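Local coordinates for PTS system, lactose-specific IIBC components (Streptococcus pneumoniae, PDB 3NBM), which probably relays a phosphoryl group to lactose during its uptake, as the IIB domain of a phosphoenolpyruvate-dependent phosphotransferase system, at residues Y54-Y67 with G78-I90. Numbering follows the deposited sequence. Where two conformers were deposited one is given.
Sequences YDLIILAPQVRSYY and GIQIVATRGMEYI
Strands 56-59 and 80-83 run parallel, their axes 4.7 Å apart at closest approach and 16° from alignment, joined by four backbone hydrogen bonds from Q80 N to D55 O through L59 N to V82 O. I58 and V82 lie side by side on one face, CG1 of I58 3.6 Å from CG2 of V82, and helix 18-33 packs on I58. On the other face I57 and I81 pair likewise against helix 67-74, which completes a beta-alpha-beta unit. Past the strands, T84 OG1 donates to an in-plane lone pair of L59 O at 2.7 Å; a chi1 of 63° sets the hydroxyl between its own N and carbonyl carbon, facing L59. P61 CD lies over one face of the Y89 ring, a CH-pi contact 3.7 Å from the centroid, while Y89 OH bonds T18 O. R64, bent at chi3 (58°), directs NH1 to an in-plane lone pair of T84 O at 3.1 Å, this oxygen lying near the guanidinium plane, and its CD sits 3.8 Å above the centre of the R85 guanidinium. T84 thus ties strand 56-59 by its hydroxyl and 3-10 segment 61-66 by its carbonyl, while R64 NE and R85 NE, 4.3 Å apart, probably raise the local positive potential.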
# COMPACT_ATOMS: atom_id res chain seq x y z
N TYR A 54 2.46 -5.72 -8.62
CA TYR A 54 2.62 -4.48 -7.88
C TYR A 54 4.08 -4.15 -7.63
O TYR A 54 4.95 -5.01 -7.56
CB TYR A 54 1.79 -4.54 -6.58
CG TYR A 54 0.33 -4.50 -6.89
CD1 TYR A 54 -0.30 -3.31 -7.06
CD2 TYR A 54 -0.43 -5.65 -7.08
CE1 TYR A 54 -1.63 -3.23 -7.42
CE2 TYR A 54 -1.76 -5.58 -7.45
CZ TYR A 54 -2.35 -4.35 -7.61
OH TYR A 54 -3.69 -4.27 -8.00
N ASP A 55 4.34 -2.86 -7.46
CA ASP A 55 5.67 -2.33 -7.16
C ASP A 55 5.89 -2.10 -5.66
O ASP A 55 7.00 -2.25 -5.16
CB ASP A 55 5.88 -1.02 -7.90
CG ASP A 55 5.68 -1.19 -9.40
OD1 ASP A 55 6.39 -2.05 -10.00
OD2 ASP A 55 4.82 -0.50 -9.97
N LEU A 56 4.82 -1.71 -4.96
CA LEU A 56 4.83 -1.39 -3.54
C LEU A 56 3.60 -2.00 -2.92
O LEU A 56 2.51 -1.82 -3.43
CB LEU A 56 4.81 0.14 -3.33
CG LEU A 56 4.69 0.64 -1.87
CD1 LEU A 56 5.90 0.25 -1.02
CD2 LEU A 56 4.44 2.15 -1.85
N ILE A 57 3.79 -2.73 -1.81
CA ILE A 57 2.67 -3.28 -1.03
C ILE A 57 2.77 -2.67 0.34
O ILE A 57 3.82 -2.68 0.98
CB ILE A 57 2.67 -4.82 -0.99
CG1 ILE A 57 2.67 -5.35 -2.45
CG2 ILE A 57 1.47 -5.32 -0.19
CD1 ILE A 57 2.74 -6.82 -2.60
N ILE A 58 1.65 -2.13 0.79
CA ILE A 58 1.53 -1.50 2.11
C ILE A 58 0.57 -2.33 2.98
O ILE A 58 -0.56 -2.60 2.60
CB ILE A 58 0.93 -0.06 2.00
CG1 ILE A 58 1.79 0.84 1.08
CG2 ILE A 58 0.76 0.57 3.41
CD1 ILE A 58 1.15 2.14 0.67
N LEU A 59 1.08 -2.76 4.13
CA LEU A 59 0.29 -3.49 5.11
C LEU A 59 -0.40 -2.49 6.03
O LEU A 59 0.26 -1.65 6.65
CB LEU A 59 1.19 -4.45 5.92
CG LEU A 59 1.84 -5.56 5.12
CD1 LEU A 59 2.88 -6.30 6.00
CD2 LEU A 59 0.80 -6.53 4.61
N ALA A 60 -1.73 -2.60 6.14
CA ALA A 60 -2.50 -1.85 7.12
C ALA A 60 -2.14 -2.35 8.53
O ALA A 60 -1.57 -3.46 8.69
CB ALA A 60 -3.97 -2.00 6.87
N PRO A 61 -2.48 -1.59 9.58
CA PRO A 61 -2.06 -1.94 10.94
C PRO A 61 -2.41 -3.35 11.35
O PRO A 61 -1.60 -4.02 11.98
CB PRO A 61 -2.81 -0.90 11.78
CG PRO A 61 -2.80 0.31 10.88
CD PRO A 61 -3.06 -0.24 9.51
N GLN A 62 -3.58 -3.81 10.98
CA GLN A 62 -4.05 -5.10 11.46
C GLN A 62 -3.45 -6.31 10.81
O GLN A 62 -3.71 -7.43 11.23
CB GLN A 62 -5.54 -5.13 11.43
CG GLN A 62 -6.08 -4.20 12.50
CD GLN A 62 -7.46 -3.77 12.20
OE1 GLN A 62 -7.74 -3.16 11.13
NE2 GLN A 62 -8.37 -4.05 13.15
N VAL A 63 -2.61 -6.10 9.80
CA VAL A 63 -1.82 -7.18 9.19
C VAL A 63 -0.32 -6.96 9.33
O VAL A 63 0.48 -7.61 8.66
CB VAL A 63 -2.25 -7.44 7.73
CG1 VAL A 63 -3.62 -8.04 7.73
CG2 VAL A 63 -2.22 -6.19 6.88
N ARG A 64 0.08 -6.14 10.30
CA ARG A 64 1.51 -5.92 10.59
C ARG A 64 2.25 -7.20 10.94
O ARG A 64 3.43 -7.33 10.63
CB ARG A 64 1.66 -4.91 11.72
CG ARG A 64 3.09 -4.47 11.97
CD ARG A 64 3.18 -3.17 12.78
NE ARG A 64 2.50 -3.31 14.09
CZ ARG A 64 1.30 -2.87 14.40
NH1 ARG A 64 0.56 -2.14 13.57
NH2 ARG A 64 0.82 -3.14 15.61
N SER A 65 1.57 -8.16 11.55
CA SER A 65 2.21 -9.42 11.95
C SER A 65 2.71 -10.25 10.77
O SER A 65 3.50 -11.19 10.98
CB SER A 65 1.25 -10.24 12.76
OG SER A 65 0.18 -10.74 11.99
N TYR A 66 2.27 -9.94 9.55
CA TYR A 66 2.74 -10.65 8.36
C TYR A 66 3.93 -9.98 7.67
O TYR A 66 4.36 -10.45 6.61
CB TYR A 66 1.56 -10.81 7.38
CG TYR A 66 0.38 -11.55 7.96
CD1 TYR A 66 0.38 -12.94 8.13
CD2 TYR A 66 -0.77 -10.87 8.35
CE1 TYR A 66 -0.73 -13.61 8.69
CE2 TYR A 66 -1.86 -11.54 8.88
CZ TYR A 66 -1.84 -12.90 9.05
OH TYR A 66 -2.91 -13.57 9.58
N TYR A 67 4.48 -8.91 8.22
CA TYR A 67 5.54 -8.18 7.55
C TYR A 67 6.74 -9.06 7.16
O TYR A 67 7.18 -9.03 6.02
CB TYR A 67 6.01 -7.01 8.41
CG TYR A 67 7.15 -6.23 7.80
CD1 TYR A 67 6.95 -5.37 6.73
CD2 TYR A 67 8.44 -6.41 8.26
CE1 TYR A 67 8.00 -4.65 6.20
CE2 TYR A 67 9.49 -5.75 7.68
CZ TYR A 67 9.26 -4.85 6.69
OH TYR A 67 10.33 -4.18 6.12
N GLY A 78 11.70 -8.42 -5.95
CA GLY A 78 12.20 -7.07 -5.64
C GLY A 78 11.09 -6.05 -5.35
O GLY A 78 11.33 -4.86 -5.56
N ILE A 79 9.90 -6.50 -4.94
CA ILE A 79 8.74 -5.63 -4.61
C ILE A 79 9.11 -4.88 -3.30
O ILE A 79 9.74 -5.45 -2.41
CB ILE A 79 7.42 -6.52 -4.35
CG1 ILE A 79 7.03 -7.40 -5.55
CG2 ILE A 79 6.19 -5.65 -3.95
CD1 ILE A 79 5.95 -8.50 -5.22
N GLN A 80 8.74 -3.61 -3.19
CA GLN A 80 8.91 -2.89 -1.93
C GLN A 80 7.74 -3.21 -1.00
O GLN A 80 6.61 -3.24 -1.46
CB GLN A 80 8.98 -1.38 -2.18
CG GLN A 80 10.19 -0.93 -2.96
CD GLN A 80 11.47 -1.26 -2.26
OE1 GLN A 80 11.60 -1.03 -1.04
NE2 GLN A 80 12.40 -1.84 -2.98
N ILE A 81 8.02 -3.44 0.28
CA ILE A 81 7.00 -3.76 1.29
C ILE A 81 7.15 -2.79 2.44
O ILE A 81 8.26 -2.59 2.93
CB ILE A 81 7.17 -5.21 1.86
CG1 ILE A 81 7.24 -6.27 0.76
CG2 ILE A 81 6.10 -5.53 2.87
CD1 ILE A 81 6.05 -6.37 -0.13
N VAL A 82 6.04 -2.25 2.91
CA VAL A 82 6.04 -1.36 4.07
C VAL A 82 4.90 -1.73 5.00
O VAL A 82 3.81 -2.06 4.56
CB VAL A 82 5.98 0.15 3.70
CG1 VAL A 82 6.99 0.50 2.62
CG2 VAL A 82 4.64 0.52 3.28
N ALA A 83 5.18 -1.73 6.30
CA ALA A 83 4.16 -1.95 7.33
C ALA A 83 3.84 -0.65 8.03
O ALA A 83 4.71 0.20 8.15
CB ALA A 83 4.61 -2.98 8.37
N THR A 84 2.61 -0.52 8.49
CA THR A 84 2.15 0.68 9.16
C THR A 84 1.65 0.36 10.57
O THR A 84 1.32 -0.78 10.92
CB THR A 84 1.02 1.38 8.36
OG1 THR A 84 -0.12 0.53 8.28
CG2 THR A 84 1.52 1.77 6.94
N ARG A 85 1.58 1.43 11.36
CA ARG A 85 0.98 1.39 12.68
C ARG A 85 -0.23 2.32 12.72
O ARG A 85 -0.40 3.15 11.84
CB ARG A 85 2.08 1.70 13.72
CG ARG A 85 3.10 0.58 13.85
CD ARG A 85 4.38 1.02 14.56
NE ARG A 85 5.22 -0.13 14.85
CZ ARG A 85 5.96 -0.79 13.97
NH1 ARG A 85 5.98 -0.42 12.70
NH2 ARG A 85 6.63 -1.87 14.35
N GLY A 86 -1.08 2.16 13.72
CA GLY A 86 -2.44 2.74 13.71
C GLY A 86 -2.54 4.23 13.52
O GLY A 86 -3.23 4.68 12.64
N MSE A 87 -1.84 5.02 14.32
CA MSE A 87 -1.95 6.48 14.23
C MSE A 87 -1.38 7.00 12.91
O MSE A 87 -2.00 7.83 12.23
CB MSE A 87 -1.29 7.11 15.46
CG MSE A 87 -1.99 6.76 16.78
SE MSE A 87 -3.78 7.50 16.91
CE MSE A 87 -3.25 9.31 17.30
N GLU A 88 -0.22 6.48 12.52
CA GLU A 88 0.40 6.75 11.23
C GLU A 88 -0.58 6.51 10.08
O GLU A 88 -0.80 7.36 9.22
CB GLU A 88 1.63 5.81 11.10
CG GLU A 88 2.30 5.75 9.74
CD GLU A 88 3.34 4.64 9.61
OE1 GLU A 88 3.17 3.55 10.24
OE2 GLU A 88 4.32 4.88 8.86
N TYR A 89 -1.15 5.32 10.05
CA TYR A 89 -2.01 4.91 8.96
C TYR A 89 -3.26 5.80 8.88
O TYR A 89 -3.65 6.27 7.81
CB TYR A 89 -2.39 3.44 9.14
CG TYR A 89 -3.26 2.90 8.06
CD1 TYR A 89 -2.69 2.32 6.94
CD2 TYR A 89 -4.65 2.93 8.13
CE1 TYR A 89 -3.46 1.80 5.94
CE2 TYR A 89 -5.43 2.43 7.12
CZ TYR A 89 -4.82 1.84 6.03
OH TYR A 89 -5.56 1.29 5.00
N ILE A 90 -3.91 6.02 10.03
CA ILE A 90 -5.14 6.80 10.04
C ILE A 90 -4.85 8.23 9.57
O ILE A 90 -5.61 8.78 8.78
CB ILE A 90 -5.85 6.73 11.41
CG1 ILE A 90 -6.36 5.30 11.64
CG2 ILE A 90 -6.95 7.79 11.49
CD1 ILE A 90 -7.41 4.78 10.65
O HOH W 1 9.45 -2.75 -6.77
O HOH W 2 1.26 -3.06 9.19
O HOH W 3 -1.55 -0.32 15.48
O HOH W 4 11.11 -2.56 3.64